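Local coordinates for Lmo2349 protein (Listeria monocytogenes, PDB 4GVO) that probably binds L-cystine or related amino acids as the extracellular solute-binding component of an ABC transporter, at residues L88-Y94 with K197-G203. Sequence-based numbering, arbitrary orientation. Where two conformers were deposited one is given.
Sequences LFNDVAY and KVYFMLG
Asn90 puts a side-chain carbonyl where a backbone carbonyl would be expected: OD1 accepts the amide of Phe200, N to OD1 2.9 Å, in a bond bent to 132° at the hydrogen. This happens just past the regular antiparallel pairs, where Asn90 N reaches Phe200 O only weakly. Placing CG between the backbone N and the carbonyl carbon (chi1 70°) swings the amide group across to Phe200. The other end of that amide is held too, since ND2 bonds weakly to Val92 O and also to Asp214 of helix 207-222, so its rotation is fixed. Toward the Leu88 end, the antiparallel ladder is conventional. Leu88 and Leu202 form a hydrogen-bonded pair, with Leu202 N 2.8 Å from Leu88 O, and Phe89 and Met201 the non-hydrogen-bonded pair beside it. Met201 lies alongside Phe89, its CG over the ring face and its sulfur reaching the ring obliquely, a Met-aromatic contact. In this family 3 solute-binding protein, the two segments, 103 residues apart in sequence, are thereby joined within the mixed sheet of one lobe, and the side chain of Val198 comes within about 5 Å of a bound histidine. Further along, Tyr94 N bonds Val198 O, 2.9 Å apart. The Tyr94 ring is sandwiched: Val198 CG1 lies over one face, 3.7 Å from the centroid, and on the opposite side the Phe200 ring makes an offset stack with planes 27° apart, both rings also packing against Leu38 of helix 34-44. The Tyr94 hydroxyl is hydrogen-bonded to Asp35, while a water donates to both Tyr94 OH and Tyr199 O. Ala93 CB rests over a face of the Tyr199 ring, 4.1 Å from its centroid.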
ATOM      1  N   LEU A  88       1.939  -3.737 -16.106  1.00 10.73           N
ATOM      2  CA  LEU A  88       2.324  -5.102 -15.825  1.00 10.41           C
ATOM      3  C   LEU A  88       2.510  -5.312 -14.336  1.00  9.77           C
ATOM      4  O   LEU A  88       3.182  -4.537 -13.677  1.00 11.53           O
ATOM      5  CB  LEU A  88       3.609  -5.411 -16.582  1.00 10.73           C
ATOM      6  CG  LEU A  88       4.216  -6.795 -16.405  1.00 11.57           C
ATOM      7  CD1 LEU A  88       3.223  -7.863 -16.879  1.00 13.93           C
ATOM      8  CD2 LEU A  88       5.510  -6.849 -17.196  1.00 12.74           C
ATOM      9  N   PHE A  89       1.905  -6.367 -13.813  1.00 10.50           N
ATOM     10  CA  PHE A  89       2.190  -6.850 -12.460  1.00  9.87           C
ATOM     11  C   PHE A  89       3.077  -8.084 -12.551  1.00 10.34           C
ATOM     12  O   PHE A  89       2.849  -8.939 -13.408  1.00 11.46           O
ATOM     13  CB  PHE A  89       0.928  -7.233 -11.718  1.00 12.15           C
ATOM     14  CG  PHE A  89       0.087  -6.041 -11.323  1.00 10.03           C
ATOM     15  CD1 PHE A  89      -0.657  -5.353 -12.249  1.00 12.97           C
ATOM     16  CD2 PHE A  89       0.091  -5.572 -10.043  1.00 12.51           C
ATOM     17  CE1 PHE A  89      -1.436  -4.247 -11.839  1.00 13.06           C
ATOM     18  CE2 PHE A  89      -0.652  -4.465  -9.647  1.00 10.93           C
ATOM     19  CZ  PHE A  89      -1.433  -3.829 -10.535  1.00 10.58           C
ATOM     20  N   ASN A  90       4.078  -8.205 -11.676  1.00  9.60           N
ATOM     21  CA  ASN A  90       4.815  -9.455 -11.621  1.00  9.99           C
ATOM     22  C   ASN A  90       3.878 -10.557 -11.085  1.00 10.30           C
ATOM     23  O   ASN A  90       2.783 -10.256 -10.589  1.00 11.23           O
ATOM     24  CB  ASN A  90       6.106  -9.314 -10.836  1.00 12.12           C
ATOM     25  CG  ASN A  90       5.868  -9.135  -9.364  1.00 10.56           C
ATOM     26  OD1 ASN A  90       5.216  -8.175  -8.968  1.00 13.52           O
ATOM     27  ND2 ASN A  90       6.378 -10.055  -8.550  1.00 10.97           N
ATOM     28  N   ASP A  91       4.295 -11.827 -11.199  1.00 11.91           N
ATOM     29  CA  ASP A  91       3.449 -12.977 -10.814  0.60 12.37           C
ATOM     30  C   ASP A  91       3.463 -13.313  -9.345  1.00 13.30           C
ATOM     31  O   ASP A  91       2.511 -13.948  -8.848  1.00 17.96           O
ATOM     32  CB  ASP A  91       3.852 -14.264 -11.569  0.60 14.46           C
ATOM     33  CG  ASP A  91       3.359 -14.299 -13.021  0.60 17.42           C
ATOM     34  OD1 ASP A  91       2.690 -13.367 -13.499  0.60 18.63           O
ATOM     35  OD2 ASP A  91       3.651 -15.303 -13.704  0.60 27.07           O
ATOM     36  N   VAL A  92       4.528 -12.945  -8.637  1.00 10.78           N
ATOM     37  CA  VAL A  92       4.696 -13.398  -7.264  1.00 10.30           C
ATOM     38  C   VAL A  92       4.331 -12.278  -6.278  1.00 10.71           C
ATOM     39  O   VAL A  92       4.987 -11.242  -6.246  1.00 10.49           O
ATOM     40  CB  VAL A  92       6.126 -13.904  -7.036  1.00 10.40           C
ATOM     41  CG1 VAL A  92       6.305 -14.367  -5.594  1.00 11.65           C
ATOM     42  CG2 VAL A  92       6.478 -15.028  -8.044  1.00 12.32           C
ATOM     43  N   ALA A  93       3.314 -12.484  -5.454  1.00  9.79           N
ATOM     44  CA  ALA A  93       2.882 -11.472  -4.488  1.00  8.76           C
ATOM     45  C   ALA A  93       3.856 -11.410  -3.326  1.00  8.24           C
ATOM     46  O   ALA A  93       4.543 -12.415  -2.982  1.00 10.86           O
ATOM     47  CB  ALA A  93       1.495 -11.856  -3.953  1.00  9.89           C
ATOM     48  N   TYR A  94       3.942 -10.245  -2.694  1.00  8.94           N
ATOM     49  CA  TYR A  94       4.745 -10.116  -1.507  1.00  8.66           C
ATOM     50  C   TYR A  94       4.033  -9.549  -0.271  1.00  8.82           C
ATOM     51  O   TYR A  94       4.663  -9.308   0.764  1.00  9.95           O
ATOM     52  CB  TYR A  94       6.049  -9.390  -1.802  1.00  8.89           C
ATOM     53  CG  TYR A  94       5.968  -7.910  -2.148  1.00  8.82           C
ATOM     54  CD1 TYR A  94       5.831  -7.483  -3.469  1.00  9.69           C
ATOM     55  CD2 TYR A  94       6.037  -6.928  -1.159  1.00  9.58           C
ATOM     56  CE1 TYR A  94       5.807  -6.144  -3.797  1.00  9.58           C
ATOM     57  CE2 TYR A  94       6.051  -5.590  -1.469  1.00  9.29           C
ATOM     58  CZ  TYR A  94       5.952  -5.187  -2.800  1.00  8.97           C
ATOM     59  OH  TYR A  94       5.951  -3.876  -3.177  1.00 10.08           O
ATOM     60  N   LYS A 197      -3.924  -8.912  -3.493  1.00 10.82           N
ATOM     61  CA  LYS A 197      -2.537  -9.079  -3.063  1.00  9.76           C
ATOM     62  C   LYS A 197      -1.678  -7.936  -3.624  1.00  9.07           C
ATOM     63  O   LYS A 197      -2.104  -7.192  -4.495  1.00  8.71           O
ATOM     64  CB  LYS A 197      -2.026 -10.447  -3.507  1.00 10.26           C
ATOM     65  CG  LYS A 197      -2.762 -11.634  -2.898  1.00 12.83           C
ATOM     66  CD  LYS A 197      -2.214 -12.999  -3.304  1.00 13.33           C
ATOM     67  CE  LYS A 197      -3.046 -14.102  -2.625  1.00 14.25           C
ATOM     68  NZ  LYS A 197      -2.472 -15.410  -2.907  1.00 16.56           N
ATOM     69  N   VAL A 198      -0.460  -7.853  -3.105  1.00  8.41           N
ATOM     70  CA  VAL A 198       0.497  -6.782  -3.370  1.00  7.13           C
ATOM     71  C   VAL A 198       1.605  -7.329  -4.280  1.00  7.78           C
ATOM     72  O   VAL A 198       2.164  -8.413  -4.027  1.00  8.12           O
ATOM     73  CB  VAL A 198       1.084  -6.279  -2.042  1.00  8.26           C
ATOM     74  CG1 VAL A 198       2.401  -5.498  -2.257  1.00  8.85           C
ATOM     75  CG2 VAL A 198       0.046  -5.436  -1.275  1.00 10.75           C
ATOM     76  N   TYR A 199       1.912  -6.564  -5.317  1.00  7.79           N
ATOM     77  CA  TYR A 199       2.895  -6.892  -6.300  1.00  7.98           C
ATOM     78  C   TYR A 199       3.675  -5.636  -6.696  1.00  7.75           C
ATOM     79  O   TYR A 199       3.245  -4.524  -6.435  1.00  8.66           O
ATOM     80  CB  TYR A 199       2.237  -7.445  -7.562  1.00  9.57           C
ATOM     81  CG  TYR A 199       1.303  -8.616  -7.391  1.00  9.91           C
ATOM     82  CD1 TYR A 199      -0.029  -8.421  -7.018  1.00 11.05           C
ATOM     83  CD2 TYR A 199       1.725  -9.903  -7.635  1.00  9.94           C
ATOM     84  CE1 TYR A 199      -0.905  -9.463  -6.887  1.00 13.54           C
ATOM     85  CE2 TYR A 199       0.870 -10.959  -7.476  1.00 11.74           C
ATOM     86  CZ  TYR A 199      -0.458 -10.730  -7.111  1.00 11.78           C
ATOM     87  OH  TYR A 199      -1.321 -11.775  -6.990  1.00 17.58           O
ATOM     88  N   PHE A 200       4.783  -5.831  -7.403  1.00  8.44           N
ATOM     89  CA  PHE A 200       5.429  -4.731  -8.115  1.00  8.22           C
ATOM     90  C   PHE A 200       4.667  -4.390  -9.397  1.00  7.87           C
ATOM     91  O   PHE A 200       4.024  -5.261  -9.994  1.00  9.71           O
ATOM     92  CB  PHE A 200       6.876  -5.067  -8.448  1.00  9.93           C
ATOM     93  CG  PHE A 200       7.699  -5.377  -7.234  1.00  9.16           C
ATOM     94  CD1 PHE A 200       8.069  -4.361  -6.391  1.00 10.39           C
ATOM     95  CD2 PHE A 200       8.094  -6.691  -6.914  1.00 10.19           C
ATOM     96  CE1 PHE A 200       8.804  -4.599  -5.268  1.00 10.64           C
ATOM     97  CE2 PHE A 200       8.804  -6.945  -5.741  1.00 10.52           C
ATOM     98  CZ  PHE A 200       9.191  -5.895  -4.932  1.00 10.69           C
ATOM     99  N   MET A 201       4.754  -3.129  -9.804  1.00  8.46           N
ATOM    100  CA  MET A 201       4.155  -2.692 -11.025  1.00  8.86           C
ATOM    101  C   MET A 201       5.210  -2.204 -11.964  1.00  8.89           C
ATOM    102  O   MET A 201       6.139  -1.501 -11.549  1.00  9.18           O
ATOM    103  CB  MET A 201       3.121  -1.580 -10.777  1.00  8.21           C
ATOM    104  CG  MET A 201       1.952  -2.075  -9.945  1.00  9.18           C
ATOM    105  SD  MET A 201       0.672  -0.833  -9.648  1.00  9.94           S
ATOM    106  CE  MET A 201       0.151  -0.462 -11.320  1.00 10.36           C
ATOM    107  N   LEU A 202       5.064  -2.571 -13.230  1.00  8.30           N
ATOM    108  CA  LEU A 202       6.041  -2.254 -14.282  1.00  9.44           C
ATOM    109  C   LEU A 202       5.302  -1.773 -15.527  1.00  9.80           C
ATOM    110  O   LEU A 202       4.110  -1.911 -15.653  1.00  9.75           O
ATOM    111  CB  LEU A 202       6.861  -3.504 -14.630  1.00  9.34           C
ATOM    112  CG  LEU A 202       7.584  -4.209 -13.477  1.00  9.52           C
ATOM    113  CD1 LEU A 202       6.732  -5.332 -12.850  1.00 12.76           C
ATOM    114  CD2 LEU A 202       8.928  -4.761 -13.965  1.00 13.76           C
ATOM    115  N   GLY A 203       6.058  -1.261 -16.487  1.00 10.33           N
ATOM    116  CA  GLY A 203       5.491  -1.034 -17.812  1.00 10.69           C
ATOM    117  C   GLY A 203       5.206  -2.330 -18.517  1.00 10.29           C
ATOM    118  O   GLY A 203       5.894  -3.322 -18.297  1.00 11.71           O
TER
HETATM  119  O   HOH W   1       4.214  -2.528  -4.754  1.00  9.24           O